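Local coordinates for protein thiosulfate sulfurtransferase YnjE (Escherichia coli, PDB 2WLR) that transfers sulfur from thiosulfate to cyanide, giving thiocyanate and sulfite, as a periplasmic rhodanese that works through a cysteine persulfide intermediate, at residues 192-197 / 221-226; 132-137 / 141-146. All coordinates share one frame; numbering follows the deposited sequence.

Contact 1: residues 192-197 / 221-226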
ATOM      1  N   LYS A 192     -13.817 -14.097 -15.707  1.00  9.34           N
ATOM      2  CA  LYS A 192     -13.215 -14.699 -16.886  1.00  9.82           C
ATOM      3  C   LYS A 192     -13.453 -13.847 -18.112  1.00  8.92           C
ATOM      4  O   LYS A 192     -12.540 -13.614 -18.906  1.00  9.57           O
ATOM      5  CB  LYS A 192     -13.802 -16.083 -17.090  1.00 10.59           C
ATOM      6  CG  LYS A 192     -13.227 -16.941 -18.187  1.00 13.69           C
ATOM      7  CD  LYS A 192     -14.030 -18.245 -18.223  1.00 15.88           C
ATOM      8  CE  LYS A 192     -13.359 -19.286 -19.063  1.00 19.44           C
ATOM      9  NZ  LYS A 192     -13.453 -18.965 -20.475  1.00 22.24           N
ATOM     10  N   ALA A 193     -14.658 -13.317 -18.281  1.00  9.02           N
ATOM     11  CA  ALA A 193     -14.932 -12.484 -19.442  1.00  9.29           C
ATOM     12  C   ALA A 193     -14.139 -11.185 -19.378  1.00  9.67           C
ATOM     13  O   ALA A 193     -13.619 -10.701 -20.378  1.00 11.00           O
ATOM     14  CB  ALA A 193     -16.450 -12.204 -19.547  1.00  9.37           C
HETATM   15  N   MSE A 194     -14.083 -10.596 -18.195  1.00  9.31           N
HETATM   16  CA  MSE A 194     -13.385  -9.329 -18.015  1.00 10.02           C
HETATM   17  C   MSE A 194     -11.895  -9.474 -18.336  1.00  9.36           C
HETATM   18  O   MSE A 194     -11.303  -8.651 -19.025  1.00  9.50           O
HETATM   19  CB  MSE A 194     -13.616  -8.857 -16.561  1.00 11.67           C
HETATM   20  CG  MSE A 194     -12.900  -7.535 -16.154  1.00 12.69           C
HETATM   21 SE   MSE A 194     -11.045  -7.797 -15.606  1.00 19.75          SE
HETATM   22  CE  MSE A 194     -11.264  -8.818 -13.951  1.00 20.40           C
ATOM     23  N   LEU A 195     -11.313 -10.565 -17.848  1.00  8.19           N
ATOM     24  CA  LEU A 195      -9.885 -10.832 -18.027  1.00  8.90           C
ATOM     25  C   LEU A 195      -9.593 -10.993 -19.527  1.00  9.29           C
ATOM     26  O   LEU A 195      -8.635 -10.393 -20.060  1.00 10.95           O
ATOM     27  CB  LEU A 195      -9.415 -12.028 -17.206  1.00  8.89           C
ATOM     28  CG  LEU A 195      -9.420 -11.831 -15.680  1.00  9.63           C
ATOM     29  CD1 LEU A 195      -9.462 -13.136 -14.948  1.00 12.55           C
ATOM     30  CD2 LEU A 195      -8.163 -11.022 -15.257  1.00 11.19           C
ATOM     31  N   ALA A 196     -10.428 -11.782 -20.200  1.00 10.02           N
ATOM     32  CA  ALA A 196     -10.265 -11.979 -21.646  1.00 10.18           C
ATOM     33  C   ALA A 196     -10.320 -10.675 -22.409  1.00 12.05           C
ATOM     34  O   ALA A 196      -9.446 -10.380 -23.245  1.00 11.27           O
ATOM     35  CB  ALA A 196     -11.330 -12.936 -22.182  1.00  9.92           C
ATOM     36  N   LYS A 197     -11.310  -9.853 -22.104  1.00 12.79           N
ATOM     37  CA  LYS A 197     -11.552  -8.580 -22.791  1.00 13.62           C
ATOM     38  C   LYS A 197     -10.383  -7.609 -22.648  1.00 12.74           C
ATOM     39  O   LYS A 197     -10.038  -6.897 -23.571  1.00 13.79           O
ATOM     40  CB  LYS A 197     -12.831  -7.963 -22.214  1.00 15.37           C
ATOM     41  CG  LYS A 197     -13.416  -6.698 -22.794  1.00 21.07           C
ATOM     42  CD  LYS A 197     -14.317  -5.952 -21.712  1.00 25.14           C
ATOM     43  CE  LYS A 197     -15.233  -6.868 -20.831  1.00 27.40           C
ATOM     44  NZ  LYS A 197     -15.432  -6.451 -19.345  1.00 29.53           N
ATOM     45  N   GLN A 221      -6.724  -7.142  -6.143  1.00  8.69           N
ATOM     46  CA  GLN A 221      -6.955  -8.251  -5.247  1.00  8.60           C
ATOM     47  C   GLN A 221      -7.897  -9.269  -5.904  1.00  7.99           C
ATOM     48  O   GLN A 221      -7.720 -10.486  -5.762  1.00  8.12           O
ATOM     49  CB  GLN A 221      -7.493  -7.755  -3.902  1.00  8.71           C
ATOM     50  CG  GLN A 221      -7.696  -8.840  -2.816  1.00 10.63           C
ATOM     51  CD  GLN A 221      -9.032  -9.580  -2.919  1.00 10.42           C
ATOM     52  OE1 GLN A 221      -9.907  -9.161  -3.630  1.00 14.01           O
ATOM     53  NE2 GLN A 221      -9.149 -10.714  -2.223  1.00 14.23           N
ATOM     54  N   ILE A 222      -8.897  -8.769  -6.645  1.00  7.37           N
ATOM     55  CA  ILE A 222      -9.836  -9.657  -7.332  1.00  8.81           C
ATOM     56  C   ILE A 222      -9.118 -10.443  -8.445  1.00  8.50           C
ATOM     57  O   ILE A 222      -9.335 -11.637  -8.615  1.00  7.75           O
ATOM     58  CB  ILE A 222     -11.052  -8.874  -7.848  1.00  8.13           C
ATOM     59  CG1 ILE A 222     -11.950  -8.515  -6.661  1.00  9.53           C
ATOM     60  CG2 ILE A 222     -11.876  -9.722  -8.847  1.00  9.60           C
ATOM     61  CD1 ILE A 222     -12.947  -7.418  -6.942  1.00  9.58           C
HETATM   62  N   MSE A 223      -8.180  -9.797  -9.125  1.00  8.38           N
HETATM   63  CA  MSE A 223      -7.361 -10.522 -10.114  1.00  9.00           C
HETATM   64  C   MSE A 223      -6.500 -11.592  -9.494  1.00  9.31           C
HETATM   65  O   MSE A 223      -6.330 -12.683 -10.075  1.00  8.92           O
HETATM   66  CB  MSE A 223      -6.488  -9.565 -10.906  1.00  9.34           C
HETATM   67  CG  MSE A 223      -7.286  -8.715 -11.856  1.00 10.77           C
HETATM   68 SE   MSE A 223      -6.109  -7.682 -13.000  1.00 14.52          SE
HETATM   69  CE  MSE A 223      -7.561  -6.866 -14.096  1.00 14.68           C
ATOM     70  N   LEU A 224      -5.943 -11.329  -8.304  1.00  8.02           N
ATOM     71  CA  LEU A 224      -5.111 -12.329  -7.615  1.00  8.59           C
ATOM     72  C   LEU A 224      -5.985 -13.534  -7.226  1.00  8.39           C
ATOM     73  O   LEU A 224      -5.594 -14.677  -7.400  1.00  9.54           O
ATOM     74  CB  LEU A 224      -4.426 -11.742  -6.384  1.00  8.73           C
ATOM     75  CG  LEU A 224      -3.250 -10.838  -6.709  1.00  8.19           C
ATOM     76  CD1 LEU A 224      -2.901 -10.031  -5.452  1.00  9.80           C
ATOM     77  CD2 LEU A 224      -2.019 -11.594  -7.187  1.00 10.37           C
ATOM     78  N   TYR A 225      -7.175 -13.266  -6.702  1.00  8.56           N
ATOM     79  CA  TYR A 225      -8.145 -14.305  -6.435  1.00  8.68           C
ATOM     80  C   TYR A 225      -8.396 -15.157  -7.684  1.00  8.58           C
ATOM     81  O   TYR A 225      -8.398 -16.401  -7.613  1.00  8.97           O
ATOM     82  CB  TYR A 225      -9.457 -13.662  -5.944  1.00  8.41           C
ATOM     83  CG  TYR A 225     -10.678 -14.504  -6.102  1.00  8.20           C
ATOM     84  CD1 TYR A 225     -11.032 -15.421  -5.140  1.00  9.39           C
ATOM     85  CD2 TYR A 225     -11.484 -14.364  -7.218  1.00  9.00           C
ATOM     86  CE1 TYR A 225     -12.178 -16.222  -5.290  1.00  9.95           C
ATOM     87  CE2 TYR A 225     -12.604 -15.161  -7.393  1.00 10.26           C
ATOM     88  CZ  TYR A 225     -12.953 -16.077  -6.417  1.00 10.67           C
ATOM     89  OH  TYR A 225     -14.091 -16.865  -6.615  1.00 12.86           O
ATOM     90  N   ALA A 226      -8.638 -14.504  -8.816  1.00  8.91           N
ATOM     91  CA  ALA A 226      -8.970 -15.197 -10.053  1.00  9.50           C
ATOM     92  C   ALA A 226      -7.852 -16.125 -10.503  1.00  9.91           C
ATOM     93  O   ALA A 226      -8.100 -17.203 -11.010  1.00 10.80           O
ATOM     94  CB  ALA A 226      -9.294 -14.213 -11.121  1.00 10.31           C
TER

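Contact 2: residues 132-137 / 141-146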
ATOM      1  N   HIS A 132       8.204   3.743 -16.490  1.00 12.93           N
ATOM      2  CA  HIS A 132       8.613   4.418 -17.711  1.00 13.88           C
ATOM      3  C   HIS A 132       9.742   3.626 -18.389  1.00 14.53           C
ATOM      4  O   HIS A 132       9.676   3.352 -19.596  1.00 14.49           O
ATOM      5  CB  HIS A 132       9.010   5.848 -17.411  1.00 13.81           C
ATOM      6  CG  HIS A 132       9.478   6.590 -18.610  1.00 17.17           C
ATOM      7  ND1 HIS A 132       8.655   6.891 -19.673  1.00 19.75           N
ATOM      8  CD2 HIS A 132      10.698   7.078 -18.921  1.00 18.78           C
ATOM      9  CE1 HIS A 132       9.350   7.544 -20.587  1.00 19.41           C
ATOM     10  NE2 HIS A 132      10.596   7.657 -20.165  1.00 20.12           N
ATOM     11  N   ASP A 133      10.758   3.256 -17.635  1.00 13.98           N
ATOM     12  CA  ASP A 133      11.869   2.474 -18.202  1.00 14.53           C
ATOM     13  C   ASP A 133      11.373   1.168 -18.813  1.00 14.87           C
ATOM     14  O   ASP A 133      11.814   0.799 -19.916  1.00 14.87           O
ATOM     15  CB  ASP A 133      12.957   2.173 -17.154  1.00 15.19           C
ATOM     16  CG  ASP A 133      13.721   3.409 -16.703  1.00 18.17           C
ATOM     17  OD1 ASP A 133      13.685   4.439 -17.390  1.00 21.02           O
ATOM     18  OD2 ASP A 133      14.350   3.342 -15.624  1.00 23.35           O
ATOM     19  N   LEU A 134      10.473   0.458 -18.137  1.00 14.57           N
ATOM     20  CA  LEU A 134       9.883  -0.766 -18.685  1.00 14.99           C
ATOM     21  C   LEU A 134       9.243  -0.485 -20.035  1.00 15.83           C
ATOM     22  O   LEU A 134       9.504  -1.175 -21.011  1.00 16.36           O
ATOM     23  CB  LEU A 134       8.838  -1.329 -17.735  1.00 14.84           C
ATOM     24  CG  LEU A 134       8.108  -2.595 -18.184  1.00 15.75           C
ATOM     25  CD1 LEU A 134       9.035  -3.763 -18.157  1.00 17.35           C
ATOM     26  CD2 LEU A 134       6.862  -2.831 -17.334  1.00 16.43           C
ATOM     27  N   GLN A 135       8.415   0.554 -20.094  1.00 16.78           N
ATOM     28  CA  GLN A 135       7.708   0.910 -21.327  1.00 18.32           C
ATOM     29  C   GLN A 135       8.641   1.265 -22.463  1.00 19.09           C
ATOM     30  O   GLN A 135       8.296   1.117 -23.653  1.00 19.61           O
ATOM     31  CB  GLN A 135       6.787   2.101 -21.078  1.00 19.11           C
ATOM     32  CG  GLN A 135       5.639   1.821 -20.166  1.00 21.52           C
ATOM     33  CD  GLN A 135       4.844   3.078 -19.773  1.00 25.44           C
ATOM     34  OE1 GLN A 135       5.316   4.214 -19.890  1.00 28.64           O
ATOM     35  NE2 GLN A 135       3.632   2.865 -19.286  1.00 29.32           N
ATOM     36  N   GLN A 136       9.827   1.746 -22.118  1.00 19.41           N
ATOM     37  CA  GLN A 136      10.787   2.230 -23.099  1.00 20.35           C
ATOM     38  C   GLN A 136      11.718   1.115 -23.573  1.00 20.47           C
ATOM     39  O   GLN A 136      12.610   1.348 -24.392  1.00 21.85           O
ATOM     40  CB  GLN A 136      11.563   3.414 -22.526  1.00 20.71           C
ATOM     41  CG  GLN A 136      10.735   4.684 -22.451  1.00 22.54           C
ATOM     42  CD  GLN A 136      10.314   5.160 -23.827  1.00 26.03           C
ATOM     43  OE1 GLN A 136       9.136   5.106 -24.189  1.00 30.72           O
ATOM     44  NE2 GLN A 136      11.282   5.590 -24.615  1.00 29.21           N
ATOM     45  N   GLY A 137      11.481  -0.096 -23.081  1.00 19.89           N
ATOM     46  CA  GLY A 137      12.241  -1.282 -23.459  1.00 19.41           C
ATOM     47  C   GLY A 137      13.578  -1.432 -22.761  1.00 19.13           C
ATOM     48  O   GLY A 137      14.432  -2.181 -23.220  1.00 19.92           O
ATOM     49  N   THR A 141      14.924  -3.829 -12.842  1.00 10.57           N
ATOM     50  CA  THR A 141      14.858  -4.779 -11.757  1.00 10.06           C
ATOM     51  C   THR A 141      13.487  -5.448 -11.732  1.00 10.12           C
ATOM     52  O   THR A 141      12.475  -4.768 -11.962  1.00 10.52           O
ATOM     53  CB  THR A 141      15.081  -4.073 -10.408  1.00  9.88           C
ATOM     54  OG1 THR A 141      16.352  -3.417 -10.413  1.00 10.04           O
ATOM     55  CG2 THR A 141      15.011  -5.003  -9.223  1.00 10.69           C
ATOM     56  N   ALA A 142      13.455  -6.737 -11.440  1.00  9.99           N
ATOM     57  CA  ALA A 142      12.191  -7.475 -11.265  1.00 10.66           C
ATOM     58  C   ALA A 142      11.270  -7.258 -12.455  1.00 12.25           C
ATOM     59  O   ALA A 142      10.080  -6.976 -12.332  1.00 11.33           O
ATOM     60  CB  ALA A 142      11.527  -7.056  -9.958  1.00 10.82           C
ATOM     61  N   LYS A 143      11.827  -7.425 -13.645  1.00 13.33           N
ATOM     62  CA  LYS A 143      11.087  -7.301 -14.892  1.00 15.54           C
ATOM     63  C   LYS A 143       9.991  -8.372 -14.976  1.00 14.66           C
ATOM     64  O   LYS A 143      10.184  -9.503 -14.520  1.00 16.08           O
ATOM     65  CB  LYS A 143      12.054  -7.455 -16.082  1.00 16.44           C
ATOM     66  CG  LYS A 143      11.446  -7.156 -17.432  1.00 21.02           C
ATOM     67  CD  LYS A 143      12.308  -7.627 -18.584  1.00 25.39           C
ATOM     68  CE  LYS A 143      11.727  -7.116 -19.914  1.00 26.85           C
ATOM     69  NZ  LYS A 143      12.611  -7.362 -21.087  1.00 30.76           N
ATOM     70  N   PRO A 144       8.830  -8.014 -15.543  1.00 14.61           N
ATOM     71  CA  PRO A 144       7.865  -9.074 -15.820  1.00 15.11           C
ATOM     72  C   PRO A 144       8.475 -10.260 -16.589  1.00 15.87           C
ATOM     73  O   PRO A 144       9.277 -10.034 -17.485  1.00 17.57           O
ATOM     74  CB  PRO A 144       6.818  -8.373 -16.683  1.00 15.01           C
ATOM     75  CG  PRO A 144       6.898  -6.960 -16.350  1.00 15.28           C
ATOM     76  CD  PRO A 144       8.358  -6.701 -16.006  1.00 14.58           C
ATOM     77  N   ALA A 145       8.089 -11.472 -16.212  1.00 16.70           N
ATOM     78  CA  ALA A 145       8.580 -12.713 -16.830  1.00 17.93           C
ATOM     79  C   ALA A 145       8.276 -12.742 -18.319  1.00 18.78           C
ATOM     80  O   ALA A 145       9.084 -13.258 -19.107  1.00 20.82           O
ATOM     81  CB  ALA A 145       7.958 -13.921 -16.168  1.00 18.25           C
ATOM     82  N   GLY A 146       7.126 -12.202 -18.719  1.00 17.86           N
ATOM     83  CA  GLY A 146       6.731 -12.176 -20.117  1.00 17.64           C
ATOM     84  C   GLY A 146       5.878 -10.980 -20.469  1.00 17.20           C
ATOM     85  O   GLY A 146       6.316  -9.846 -20.342  1.00 18.11           O
TER

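Contact 1: residues 192-197 / 221-226
M223 carries the largest share of this interface, reaching from helix 213-226 to two neighbouring side chains of helix 188-197. Its chain runs straight beyond CG, and its terminal methyl CE comes to 3.9 Å from SE of M194; both residues are selenomethionines. M194 answers with a hooked chain, bent at chi2 (-84°) and chi3, which turns the selenium and methyl group across M223 so that the two side chains cross at about a right angle. Nearer the root of M223, CG lies 4.2 Å from CD2 of L195. The leucine thereby divides its branches, for its other methyl, CD1, meets CB of A226 at 4.0 Å, nearly one turn further along the partner helix. The two helices belong to the second rhodanese domain, an alpha/beta fold round a five-stranded parallel sheet, and they follow one another with strand 205-209 between them. The axes of the two short segments approach to 11.5 Å, with 105° between their N-to-C directions. All four touching residues are buried, and no hydrogen bond links the segments. Loop residues extend the apolar cluster, with F262 against L195 and I200 against M223.

Contact 2: residues 132-137 / 141-146
Methyl CD1 of L134 presses against the proline ring of P144 at CD, the ring carbon bonded to its N, 3.7 Å away. The same methyl also lies 4.2 Å from CG of K143, so one branch of L134 touches both residues; the lysine contributes only the aliphatic root of its extended chain. With chi1 at 179°, CG of L134 stands opposite its own backbone N, and the side chain projects from the last turn of helix 128-135 toward the returning chain. Around this first shell, I207 and W148 pack on L134 and T205 on P144, placing the pair against strands 148-154 and 205-209 of the parallel sheet. The helix ends in a Schellman motif: G137 takes a positive phi (80°), and its N bonds to O of L134 at 3.1 Å. The chain then turns back into an irregular segment, 141-146, that leads to strand 148-154. Hydrogen bonds hold this segment in place: NE1 of W130 to O of T141, and NH1 of R232 to O of A142. Between the two segments themselves there is no hydrogen bond, which implies that they meet here through van der Waals and hydrophobic contact alone, centred on one leucine methyl.

Contacts 1 and 2 lie in the same rhodanese-like domain, in series along the chain: 132-137 and 141-146 precede strand 148-154, whereas 192-197 and 221-226 flank strand 205-209. Their centres are 22 Å apart and their nearest atoms about 13 Å, so they do not touch. Strand 205-209 relates the two: it packs on contact 2 through I207 and T205, and in sequence it falls between the helices of contact 1. Neither includes the persulfide cysteine C365 or the probable substrate-binding R370, both in the third rhodanese domain. Helix 213-226, which carries one half of contact 1, also meets that domain's helix 369-380, which contains R370, through Q221 and L224, outside the contact itself.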